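Local coordinates for protein poly(ADP-ribose) glycohydrolase (Thermomonospora curvata, PDB 3SII) that hydrolyses the ribose-ribose glycosidic bonds of poly(ADP-ribose), probably through a macrodomain-type catalytic core that binds the ADP-ribose unit, at residues E72-A77 with E113-S118; L92-A97 with H109-G114; S175-R180 with G218-G223. All coordinates share one frame; numbering follows the deposited sequence.

Contact 1: residues E72-A77 with E113-S118; sequences ETTLAA and EGLARS. With A1R (5'-O-[(S)-{[(S)-{[(2R,3R,4S)-3,4-dihydroxypyrrolidin-2-yl]methoxy}(hydroxy)phosphoryl]oxy}(hydroxy)phosphoryl]adenosine), chain B.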
loop_
_atom_site.group_PDB
_atom_site.type_symbol
_atom_site.label_atom_id
_atom_site.label_comp_id
_atom_site.label_asym_id
_atom_site.label_seq_id
_atom_site.Cartn_x
_atom_site.Cartn_y
_atom_site.Cartn_z
ATOM N N GLU A 72 -9.878 9.024 5.600
ATOM C CA GLU A 72 -9.938 8.586 4.214
ATOM C C GLU A 72 -9.432 7.161 4.029
ATOM O O GLU A 72 -8.529 6.708 4.737
ATOM C CB GLU A 72 -9.079 9.504 3.346
ATOM C CG GLU A 72 -9.628 10.899 3.129
ATOM C CD GLU A 72 -8.604 11.811 2.490
ATOM O OE1 GLU A 72 -7.469 11.886 3.011
ATOM O OE2 GLU A 72 -8.920 12.440 1.454
ATOM N N THR A 73 -9.994 6.462 3.051
ATOM C CA THR A 73 -9.338 5.274 2.525
ATOM C C THR A 73 -8.040 5.683 1.823
ATOM O O THR A 73 -7.856 6.840 1.426
ATOM C CB THR A 73 -10.199 4.535 1.489
ATOM O OG1 THR A 73 -10.416 5.399 0.359
ATOM C CG2 THR A 73 -11.545 4.130 2.090
ATOM N N THR A 74 -7.137 4.724 1.691
ATOM C CA THR A 74 -5.912 4.915 0.926
ATOM C C THR A 74 -6.210 5.529 -0.445
ATOM O O THR A 74 -5.594 6.531 -0.837
ATOM C CB THR A 74 -5.189 3.576 0.724
ATOM O OG1 THR A 74 -5.031 2.924 1.990
ATOM C CG2 THR A 74 -3.814 3.779 0.081
ATOM N N LEU A 75 -7.137 4.928 -1.181
ATOM C CA LEU A 75 -7.444 5.440 -2.513
ATOM C C LEU A 75 -8.099 6.823 -2.506
ATOM O O LEU A 75 -7.826 7.631 -3.395
ATOM C CB LEU A 75 -8.285 4.437 -3.292
ATOM C CG LEU A 75 -7.490 3.209 -3.742
ATOM C CD1 LEU A 75 -8.356 2.282 -4.576
ATOM C CD2 LEU A 75 -6.237 3.609 -4.504
ATOM N N ALA A 76 -8.944 7.114 -1.517
ATOM C CA ALA A 76 -9.575 8.427 -1.484
ATOM C C ALA A 76 -8.524 9.512 -1.262
ATOM O O ALA A 76 -8.539 10.558 -1.923
ATOM C CB ALA A 76 -10.637 8.492 -0.400
ATOM N N ALA A 77 -7.605 9.260 -0.338
ATOM C CA ALA A 77 -6.502 10.191 -0.124
ATOM C C ALA A 77 -5.652 10.355 -1.392
ATOM O O ALA A 77 -5.298 11.480 -1.778
ATOM C CB ALA A 77 -5.631 9.728 1.053
ATOM N N GLU A 113 -6.833 -5.850 -0.656
ATOM C CA GLU A 113 -7.896 -6.374 -1.502
ATOM C C GLU A 113 -8.659 -5.242 -2.194
ATOM O O GLU A 113 -8.991 -5.335 -3.383
ATOM C CB GLU A 113 -8.836 -7.254 -0.677
ATOM C CG GLU A 113 -8.261 -8.627 -0.362
ATOM C CD GLU A 113 -7.414 -8.680 0.900
ATOM O OE1 GLU A 113 -6.999 -7.615 1.406
ATOM O OE2 GLU A 113 -7.155 -9.803 1.382
ATOM N N GLY A 114 -8.934 -4.172 -1.453
ATOM C CA GLY A 114 -9.561 -2.993 -2.031
ATOM C C GLY A 114 -8.718 -2.370 -3.140
ATOM O O GLY A 114 -9.240 -1.971 -4.182
ATOM N N LEU A 115 -7.407 -2.280 -2.924
ATOM C CA LEU A 115 -6.513 -1.761 -3.955
ATOM C C LEU A 115 -6.587 -2.667 -5.185
ATOM O O LEU A 115 -6.695 -2.184 -6.315
ATOM C CB LEU A 115 -5.069 -1.689 -3.444
ATOM C CG LEU A 115 -4.816 -0.837 -2.204
ATOM C CD1 LEU A 115 -3.335 -0.844 -1.887
ATOM C CD2 LEU A 115 -5.329 0.600 -2.402
ATOM N N ALA A 116 -6.557 -3.979 -4.966
ATOM C CA ALA A 116 -6.575 -4.926 -6.082
ATOM C C ALA A 116 -7.909 -4.914 -6.836
ATOM O O ALA A 116 -7.938 -5.176 -8.037
ATOM C CB ALA A 116 -6.252 -6.364 -5.597
ATOM N N ARG A 117 -9.014 -4.644 -6.144
ATOM C CA ARG A 117 -10.301 -4.545 -6.829
ATOM C C ARG A 117 -10.416 -3.268 -7.659
ATOM O O ARG A 117 -11.229 -3.192 -8.589
ATOM C CB ARG A 117 -11.462 -4.583 -5.834
ATOM C CG ARG A 117 -11.737 -5.953 -5.210
ATOM C CD ARG A 117 -13.123 -6.009 -4.546
ATOM N NE ARG A 117 -13.332 -4.866 -3.661
ATOM C CZ ARG A 117 -12.922 -4.809 -2.398
ATOM N NH1 ARG A 117 -12.291 -5.845 -1.845
ATOM N NH2 ARG A 117 -13.140 -3.709 -1.685
ATOM N N SER A 118 -9.610 -2.263 -7.325
ATOM C CA SER A 118 -9.867 -0.900 -7.802
ATOM C C SER A 118 -8.852 -0.364 -8.799
ATOM O O SER A 118 -8.957 0.789 -9.228
ATOM C CB SER A 118 -9.936 0.062 -6.617
ATOM O OG SER A 118 -10.874 -0.386 -5.657
HETATM N N1 A1R B . -7.770 2.554 3.629
HETATM C C2 A1R B . -7.167 3.018 4.765
HETATM N N3 A1R B . -7.154 2.303 5.924
HETATM C C4 A1R B . -7.775 1.138 5.845
HETATM C C5 A1R B . -8.407 0.564 4.744
HETATM C C6 A1R B . -8.379 1.349 3.609
HETATM N N6 A1R B . -9.004 0.917 2.400
HETATM N N7 A1R B . -8.929 -0.681 5.075
HETATM C C8 A1R B . -8.604 -0.867 6.368
HETATM N N9 A1R B . -7.908 0.206 6.893
HETATM C "C1'" A1R B . -7.370 0.374 8.231
HETATM C "C2'" A1R B . -8.063 -0.432 9.275
HETATM O "O2'" A1R B . -8.097 0.261 10.477
HETATM C "C3'" A1R B . -7.221 -1.641 9.403
HETATM O "O3'" A1R B . -7.267 -2.183 10.676
HETATM O "O4'" A1R B . -6.022 -0.023 8.257
HETATM C "C4'" A1R B . -5.858 -1.133 9.100
HETATM C "C5'" A1R B . -4.966 -2.203 8.507
HETATM O "O5'" A1R B . -5.525 -2.724 7.342
HETATM P PA A1R B . -5.306 -4.259 6.950
HETATM O O1A A1R B . -5.751 -4.323 5.516
HETATM O O2A A1R B . -5.997 -5.233 7.839
HETATM O O3A A1R B . -3.731 -4.438 6.978
HETATM P PB A1R B . -2.836 -5.607 7.607
HETATM O O1B A1R B . -2.994 -5.723 9.104
HETATM O O2B A1R B . -1.419 -5.290 7.221
HETATM O O5N A1R B . -3.346 -6.976 7.014
HETATM C C5N A1R B . -2.874 -7.467 5.797
HETATM N N4N A1R B . -4.573 -8.204 4.940
HETATM C C1N A1R B . -4.893 -8.096 3.523
HETATM O O2N A1R B . -3.744 -9.159 1.742
HETATM C C2N A1R B . -3.596 -8.307 2.806
HETATM O O3N A1R B . -2.870 -10.132 4.150
HETATM C C3N A1R B . -2.678 -8.789 3.868
HETATM C C4N A1R B . -3.095 -8.575 5.246
#
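L75 and L115 meet at their branched ends and cross obliquely. The CD2 methyl of L115 lies 3.6 Å from CG of L75 and 3.8 Å from CD2 of L75, so a single methyl presses against the fork of the other leucine. L75 is directed there by its first torsion, with CG anti to the carbonyl carbon (chi1 -72°). Its other branch meets S118, where L75 CD1 approaches S118 CB to 3.4 Å, tighter than a usual carbon contact. The S118 hydroxyl is occupied within its own segment: OG donates to G114 O at 2.7 Å, 22° out of the carbonyl plane. Beside the leucines, the T74 methyl CG2 adds a looser contact with L115 CD2, while T74 OG1 accepts from Q111 NE2.

Helix 74-84 thus leans on helix 111-118, which carries the consecutive Q111, E112 and E113 of the PARG signature, and the ligand adenine sits by the first turn of helix 74-84. T73 is the N-cap, its OG1 accepting from A76 N (2.9 Å). Just beyond, T74 N, at the helix start, donates to adenine N1 of A1R (3.0 Å), a fairly straight bond that reads the base edge.

At the start of segment 113-118, E113 faces the ligand's pyrrolidine ring. The E113 chain bends at chi2 (87°), which brings its carboxylate to that ring: E113 OE1 lies 3.0 Å from A1R C1N, and E113 OE2 accepts from G103 N. With an alanine here, G103 N would probably lose its acceptor and the C1N side of the pyrrolidine its carboxylate neighbour. E113 also touches F104 and A108.

Contact 2: residues L92-A97 with H109-G114; sequences LNFASA and HAQEEG. With A1R (5'-O-[(S)-{[(S)-{[(2R,3R,4S)-3,4-dihydroxypyrrolidin-2-yl]methoxy}(hydroxy)phosphoryl]oxy}(hydroxy)phosphoryl]adenosine), chain B.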
loop_
_atom_site.group_PDB
_atom_site.type_symbol
_atom_site.label_atom_id
_atom_site.label_comp_id
_atom_site.label_asym_id
_atom_site.label_seq_id
_atom_site.Cartn_x
_atom_site.Cartn_y
_atom_site.Cartn_z
ATOM N N LEU A 92 1.389 3.212 0.229
ATOM C CA LEU A 92 1.776 1.955 0.848
ATOM C C LEU A 92 0.616 0.956 0.767
ATOM O O LEU A 92 -0.489 1.245 1.219
ATOM C CB LEU A 92 2.201 2.196 2.305
ATOM C CG LEU A 92 2.520 0.963 3.155
ATOM C CD1 LEU A 92 3.630 0.116 2.504
ATOM C CD2 LEU A 92 2.886 1.382 4.590
ATOM N N ASN A 93 0.883 -0.192 0.151
ATOM C CA ASN A 93 -0.006 -1.351 0.105
ATOM C C ASN A 93 0.302 -2.222 1.321
ATOM O O ASN A 93 1.448 -2.662 1.491
ATOM C CB ASN A 93 0.257 -2.125 -1.199
ATOM C CG ASN A 93 -0.477 -3.445 -1.254
ATOM O OD1 ASN A 93 -1.465 -3.645 -0.551
ATOM N ND2 ASN A 93 0.015 -4.365 -2.079
ATOM N N PHE A 94 -0.712 -2.441 2.170
ATOM C CA PHE A 94 -0.556 -3.246 3.383
ATOM C C PHE A 94 -0.601 -4.708 2.957
ATOM O O PHE A 94 -1.640 -5.380 3.038
ATOM C CB PHE A 94 -1.679 -2.960 4.392
ATOM C CG PHE A 94 -1.850 -1.494 4.757
ATOM C CD1 PHE A 94 -0.846 -0.558 4.535
ATOM C CD2 PHE A 94 -3.028 -1.069 5.366
ATOM C CE1 PHE A 94 -1.020 0.776 4.884
ATOM C CE2 PHE A 94 -3.204 0.259 5.724
ATOM C CZ PHE A 94 -2.196 1.187 5.483
ATOM N N ALA A 95 0.546 -5.190 2.500
ATOM C CA ALA A 95 0.607 -6.353 1.630
ATOM C C ALA A 95 0.541 -7.688 2.334
ATOM O O ALA A 95 1.065 -7.859 3.442
ATOM C CB ALA A 95 1.870 -6.296 0.793
ATOM N N SER A 96 -0.078 -8.643 1.651
ATOM C CA SER A 96 0.145 -10.054 1.932
ATOM C C SER A 96 1.549 -10.426 1.493
ATOM O O SER A 96 2.032 -9.974 0.456
ATOM C CB SER A 96 -0.859 -10.897 1.160
ATOM O OG SER A 96 -0.555 -12.287 1.268
ATOM N N ALA A 97 2.207 -11.258 2.287
ATOM C CA ALA A 97 3.522 -11.758 1.932
ATOM C C ALA A 97 3.406 -12.903 0.939
ATOM O O ALA A 97 4.373 -13.230 0.254
ATOM C CB ALA A 97 4.245 -12.236 3.182
ATOM N N HIS A 109 -12.003 -8.801 2.529
ATOM C CA HIS A 109 -12.196 -7.376 2.765
ATOM C C HIS A 109 -11.086 -6.813 3.646
ATOM O O HIS A 109 -11.129 -6.946 4.868
ATOM C CB HIS A 109 -13.546 -7.166 3.461
ATOM C CG HIS A 109 -13.954 -5.729 3.588
ATOM N ND1 HIS A 109 -13.563 -4.760 2.693
ATOM C CD2 HIS A 109 -14.736 -5.104 4.504
ATOM C CE1 HIS A 109 -14.086 -3.596 3.048
ATOM N NE2 HIS A 109 -14.801 -3.779 4.142
ATOM N N ALA A 110 -10.095 -6.188 3.020
ATOM C CA ALA A 110 -9.002 -5.537 3.735
ATOM C C ALA A 110 -8.385 -4.510 2.790
ATOM O O ALA A 110 -8.834 -4.361 1.651
ATOM C CB ALA A 110 -7.970 -6.564 4.197
ATOM N N GLN A 111 -7.371 -3.783 3.242
ATOM C CA GLN A 111 -6.870 -2.669 2.425
ATOM C C GLN A 111 -6.290 -3.117 1.080
ATOM O O GLN A 111 -6.604 -2.531 0.034
ATOM C CB GLN A 111 -5.859 -1.832 3.217
ATOM C CG GLN A 111 -5.431 -0.554 2.520
ATOM C CD GLN A 111 -4.009 -0.621 1.996
ATOM O OE1 GLN A 111 -3.451 -1.705 1.800
ATOM N NE2 GLN A 111 -3.397 0.545 1.788
ATOM N N GLU A 112 -5.446 -4.143 1.089
ATOM C CA GLU A 112 -4.829 -4.587 -0.160
ATOM C C GLU A 112 -5.873 -5.079 -1.154
ATOM O O GLU A 112 -5.802 -4.786 -2.352
ATOM C CB GLU A 112 -3.787 -5.679 0.074
ATOM C CG GLU A 112 -3.270 -6.240 -1.258
ATOM C CD GLU A 112 -2.121 -7.217 -1.120
ATOM O OE1 GLU A 112 -2.064 -7.945 -0.110
ATOM O OE2 GLU A 112 -1.288 -7.271 -2.051
ATOM N N GLU A 113 -6.833 -5.850 -0.656
ATOM C CA GLU A 113 -7.896 -6.374 -1.502
ATOM C C GLU A 113 -8.659 -5.242 -2.194
ATOM O O GLU A 113 -8.991 -5.335 -3.383
ATOM C CB GLU A 113 -8.836 -7.254 -0.677
ATOM C CG GLU A 113 -8.261 -8.627 -0.362
ATOM C CD GLU A 113 -7.414 -8.680 0.900
ATOM O OE1 GLU A 113 -6.999 -7.615 1.406
ATOM O OE2 GLU A 113 -7.155 -9.803 1.382
ATOM N N GLY A 114 -8.934 -4.172 -1.453
ATOM C CA GLY A 114 -9.561 -2.993 -2.031
ATOM C C GLY A 114 -8.718 -2.370 -3.140
ATOM O O GLY A 114 -9.240 -1.971 -4.182
HETATM N N1 A1R B . -7.770 2.554 3.629
HETATM C C2 A1R B . -7.167 3.018 4.765
HETATM N N3 A1R B . -7.154 2.303 5.924
HETATM C C4 A1R B . -7.775 1.138 5.845
HETATM C C5 A1R B . -8.407 0.564 4.744
HETATM C C6 A1R B . -8.379 1.349 3.609
HETATM N N6 A1R B . -9.004 0.917 2.400
HETATM N N7 A1R B . -8.929 -0.681 5.075
HETATM C C8 A1R B . -8.604 -0.867 6.368
HETATM N N9 A1R B . -7.908 0.206 6.893
HETATM C "C1'" A1R B . -7.370 0.374 8.231
HETATM C "C2'" A1R B . -8.063 -0.432 9.275
HETATM O "O2'" A1R B . -8.097 0.261 10.477
HETATM C "C3'" A1R B . -7.221 -1.641 9.403
HETATM O "O3'" A1R B . -7.267 -2.183 10.676
HETATM O "O4'" A1R B . -6.022 -0.023 8.257
HETATM C "C4'" A1R B . -5.858 -1.133 9.100
HETATM C "C5'" A1R B . -4.966 -2.203 8.507
HETATM O "O5'" A1R B . -5.525 -2.724 7.342
HETATM P PA A1R B . -5.306 -4.259 6.950
HETATM O O1A A1R B . -5.751 -4.323 5.516
HETATM O O2A A1R B . -5.997 -5.233 7.839
HETATM O O3A A1R B . -3.731 -4.438 6.978
HETATM P PB A1R B . -2.836 -5.607 7.607
HETATM O O1B A1R B . -2.994 -5.723 9.104
HETATM O O2B A1R B . -1.419 -5.290 7.221
HETATM O O5N A1R B . -3.346 -6.976 7.014
HETATM C C5N A1R B . -2.874 -7.467 5.797
HETATM N N4N A1R B . -4.573 -8.204 4.940
HETATM C C1N A1R B . -4.893 -8.096 3.523
HETATM O O2N A1R B . -3.744 -9.159 1.742
HETATM C C2N A1R B . -3.596 -8.307 2.806
HETATM O O3N A1R B . -2.870 -10.132 4.150
HETATM C C3N A1R B . -2.678 -8.789 3.868
HETATM C C4N A1R B . -3.095 -8.575 5.246
HETATM O O HOH W 1 -4.372 -5.224 3.531
HETATM O O HOH W 2 1.066 -8.609 -1.896
#
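Q111 lays its amide over one face of the F94 ring, the two planes 11° apart, and both ends of that amide are bonded to strand 90-94. Its NE2 donates to L92 O (3.0 Å), in the carbonyl plane, while its OE1 accepts from F94 N (2.9 Å), the donor tilted from the amide plane. Q111 N donates to A1R O1A, and water 1 links F94 O, E112 N and that same phosphate oxygen.

E112 reaches across as an extended chain, CG anti to its backbone N (174°), and its two oxygens are used differently. OE1 takes S96 N from the syn side, though tilted out of the carboxylate plane, at 2.7 Å and also receives the ligand hydroxyl O2N at 2.8 Å. OE2 accepts from N93 ND2 at 3.2 Å, a nearly straight bond arriving from above the carboxylate plane, and also from water 2 and G101 N. N93 ND2 is shared with T174 OG1, whereas the buried N93 OD1 has no partner in the model and lies against E112 CB and CG.

With several donors gripping it, the E112 carboxylate is held against rotation, its OE1 presented to the pyrrolidine hydroxyl in this part of the PARG signature.

Contact 3: residues S175-R180 with G218-G223; sequences SPAPNR and GAWGCG. With A1R (5'-O-[(S)-{[(S)-{[(2R,3R,4S)-3,4-dihydroxypyrrolidin-2-yl]methoxy}(hydroxy)phosphoryl]oxy}(hydroxy)phosphoryl]adenosine), chain B.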
loop_
_atom_site.group_PDB
_atom_site.type_symbol
_atom_site.label_atom_id
_atom_site.label_comp_id
_atom_site.label_asym_id
_atom_site.label_seq_id
_atom_site.Cartn_x
_atom_site.Cartn_y
_atom_site.Cartn_z
ATOM N N SER A 175 4.919 -3.915 0.721
ATOM C CA SER A 175 5.818 -4.408 1.760
ATOM C C SER A 175 4.942 -4.966 2.868
ATOM O O SER A 175 4.054 -4.274 3.351
ATOM C CB SER A 175 6.647 -3.243 2.307
ATOM O OG SER A 175 7.337 -3.596 3.507
ATOM N N PRO A 176 5.171 -6.225 3.276
ATOM C CA PRO A 176 4.300 -6.791 4.306
ATOM C C PRO A 176 4.794 -6.442 5.692
ATOM O O PRO A 176 5.979 -6.562 5.982
ATOM C CB PRO A 176 4.447 -8.294 4.081
ATOM C CG PRO A 176 5.863 -8.439 3.597
ATOM C CD PRO A 176 6.144 -7.208 2.762
ATOM N N ALA A 177 3.886 -5.980 6.538
ATOM C CA ALA A 177 4.215 -5.803 7.937
ATOM C C ALA A 177 4.389 -7.185 8.559
ATOM O O ALA A 177 3.841 -8.173 8.050
ATOM C CB ALA A 177 3.098 -5.041 8.650
ATOM N N PRO A 178 5.140 -7.269 9.666
ATOM C CA PRO A 178 5.213 -8.560 10.359
ATOM C C PRO A 178 3.829 -9.021 10.810
ATOM O O PRO A 178 2.985 -8.205 11.201
ATOM C CB PRO A 178 6.110 -8.260 11.562
ATOM C CG PRO A 178 6.013 -6.777 11.758
ATOM C CD PRO A 178 5.884 -6.211 10.370
ATOM N N ASN A 179 3.595 -10.326 10.743
ATOM C CA ASN A 179 2.331 -10.893 11.187
ATOM C C ASN A 179 2.404 -11.111 12.688
ATOM O O ASN A 179 2.654 -12.228 13.164
ATOM C CB ASN A 179 2.048 -12.204 10.448
ATOM C CG ASN A 179 0.618 -12.693 10.640
ATOM O OD1 ASN A 179 -0.031 -12.390 11.641
ATOM N ND2 ASN A 179 0.129 -13.466 9.679
ATOM N N ARG A 180 2.198 -10.030 13.435
ATOM C CA ARG A 180 2.365 -10.073 14.880
ATOM C C ARG A 180 1.363 -11.005 15.539
ATOM O O ARG A 180 1.635 -11.584 16.595
ATOM C CB ARG A 180 2.259 -8.672 15.480
ATOM C CG ARG A 180 2.578 -8.683 16.958
ATOM C CD ARG A 180 2.623 -7.311 17.567
ATOM N NE ARG A 180 3.038 -7.405 18.966
ATOM C CZ ARG A 180 2.883 -6.433 19.858
ATOM N NH1 ARG A 180 2.317 -5.288 19.501
ATOM N NH2 ARG A 180 3.291 -6.610 21.107
ATOM N N GLY A 218 -0.490 4.759 6.459
ATOM C CA GLY A 218 -1.637 4.434 7.296
ATOM C C GLY A 218 -1.281 3.380 8.320
ATOM O O GLY A 218 -0.091 3.206 8.642
ATOM N N ALA A 219 -2.307 2.689 8.813
ATOM C CA ALA A 219 -2.177 1.718 9.902
ATOM C C ALA A 219 -1.717 0.350 9.405
ATOM O O ALA A 219 -2.365 -0.681 9.627
ATOM C CB ALA A 219 -3.496 1.614 10.687
ATOM N N TRP A 220 -0.598 0.386 8.694
ATOM C CA TRP A 220 0.117 -0.777 8.193
ATOM C C TRP A 220 0.183 -1.893 9.234
ATOM O O TRP A 220 0.660 -1.685 10.350
ATOM C CB TRP A 220 1.522 -0.284 7.862
ATOM C CG TRP A 220 2.457 -1.215 7.130
ATOM C CD1 TRP A 220 2.171 -2.076 6.098
ATOM C CD2 TRP A 220 3.854 -1.344 7.388
ATOM N NE1 TRP A 220 3.325 -2.720 5.694
ATOM C CE2 TRP A 220 4.368 -2.280 6.469
ATOM C CE3 TRP A 220 4.730 -0.734 8.302
ATOM C CZ2 TRP A 220 5.718 -2.642 6.449
ATOM C CZ3 TRP A 220 6.061 -1.093 8.286
ATOM C CH2 TRP A 220 6.546 -2.035 7.363
ATOM N N GLY A 221 -0.312 -3.071 8.869
ATOM C CA GLY A 221 -0.188 -4.241 9.728
ATOM C C GLY A 221 -1.101 -4.282 10.943
ATOM O O GLY A 221 -1.005 -5.201 11.753
ATOM N N CYS A 222 -2.016 -3.321 11.054
ATOM C CA CYS A 222 -2.801 -3.162 12.281
ATOM C C CYS A 222 -4.191 -3.786 12.227
ATOM O O CYS A 222 -4.991 -3.609 13.150
ATOM C CB CYS A 222 -2.898 -1.683 12.656
ATOM S SG CYS A 222 -1.317 -0.946 13.097
ATOM N N GLY A 223 -4.471 -4.510 11.148
ATOM C CA GLY A 223 -5.729 -5.226 11.008
ATOM C C GLY A 223 -5.495 -6.706 11.242
ATOM O O GLY A 223 -5.226 -7.137 12.360
HETATM N N1 A1R B . -7.770 2.554 3.629
HETATM C C2 A1R B . -7.167 3.018 4.765
HETATM N N3 A1R B . -7.154 2.303 5.924
HETATM C C4 A1R B . -7.775 1.138 5.845
HETATM C C5 A1R B . -8.407 0.564 4.744
HETATM C C6 A1R B . -8.379 1.349 3.609
HETATM N N6 A1R B . -9.004 0.917 2.400
HETATM N N7 A1R B . -8.929 -0.681 5.075
HETATM C C8 A1R B . -8.604 -0.867 6.368
HETATM N N9 A1R B . -7.908 0.206 6.893
HETATM C "C1'" A1R B . -7.370 0.374 8.231
HETATM C "C2'" A1R B . -8.063 -0.432 9.275
HETATM O "O2'" A1R B . -8.097 0.261 10.477
HETATM C "C3'" A1R B . -7.221 -1.641 9.403
HETATM O "O3'" A1R B . -7.267 -2.183 10.676
HETATM O "O4'" A1R B . -6.022 -0.023 8.257
HETATM C "C4'" A1R B . -5.858 -1.133 9.100
HETATM C "C5'" A1R B . -4.966 -2.203 8.507
HETATM O "O5'" A1R B . -5.525 -2.724 7.342
HETATM P PA A1R B . -5.306 -4.259 6.950
HETATM O O1A A1R B . -5.751 -4.323 5.516
HETATM O O2A A1R B . -5.997 -5.233 7.839
HETATM O O3A A1R B . -3.731 -4.438 6.978
HETATM P PB A1R B . -2.836 -5.607 7.607
HETATM O O1B A1R B . -2.994 -5.723 9.104
HETATM O O2B A1R B . -1.419 -5.290 7.221
HETATM O O5N A1R B . -3.346 -6.976 7.014
HETATM C C5N A1R B . -2.874 -7.467 5.797
HETATM N N4N A1R B . -4.573 -8.204 4.940
HETATM C C1N A1R B . -4.893 -8.096 3.523
HETATM O O2N A1R B . -3.744 -9.159 1.742
HETATM C C2N A1R B . -3.596 -8.307 2.806
HETATM O O3N A1R B . -2.870 -10.132 4.150
HETATM C C3N A1R B . -2.678 -8.789 3.868
HETATM C C4N A1R B . -3.095 -8.575 5.246
#
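The indole of W220 meets A177 and S175, leaving a type II beta turn, A219 to C222, in the loop after strand 214-217. The placement of this loop round the diphosphate of A1R is consistent with the phosphate-binding loop of a macrodomain: G223 N donates to A1R O1B (2.8 Å), and G221 N lies 3.0 Å from A1R O2B.

The indole leaves the turn with CG anti to the backbone N (chi1 -171°), and chi2 of 40° turns its ring so that the pyrrole edge meets the other loop. There W220 NE1 donates to S175 O at 2.9 Å. The acceptor is close to the ring plane, but the donor stands 35° above the plane of the S175 carbonyl, away from a lone-pair direction. The S175 hydroxyl, also anti to its own N, lies 3.5 Å from W220 CZ2 at the six-membered part of the indole.

A177 has its methyl over the five-membered ring, CB 3.8 Å from the centroid and nearly on the ring normal, a CH-pi contact. That methyl also touches G221 CA at 3.5 Å, where a side chain would collide with it; the positive phi of G221 favours glycine too. At G223 a CB would run into the phosphate oxygen O2A. On the opposite face of the indole from A177 CB, L92 CD2 comes within 3.7 Å of W220 CG.

How the contacts relate
All three contacts are buried and each borders A1R, but they serve different parts of it: contact 1 the adenine and one side of the pyrrolidine, contact 2 a phosphate and the pyrrolidine hydroxyl, contact 3 the diphosphate. Contacts 1 and 2 share E113, G114 and helix 111-118, which packs by leucines against helix 74-84 and by polar side chains against strand 90-94. Contact 3 instead joins two loops following strands 163-175 and 214-217, using an indole and glycines. It touches contact 2 where the F94 ring turns its other face, the one not covered by Q111, to the backbone of A219 and W220, whereas contacts 1 and 3 stay about 6 Å apart at their nearest atoms.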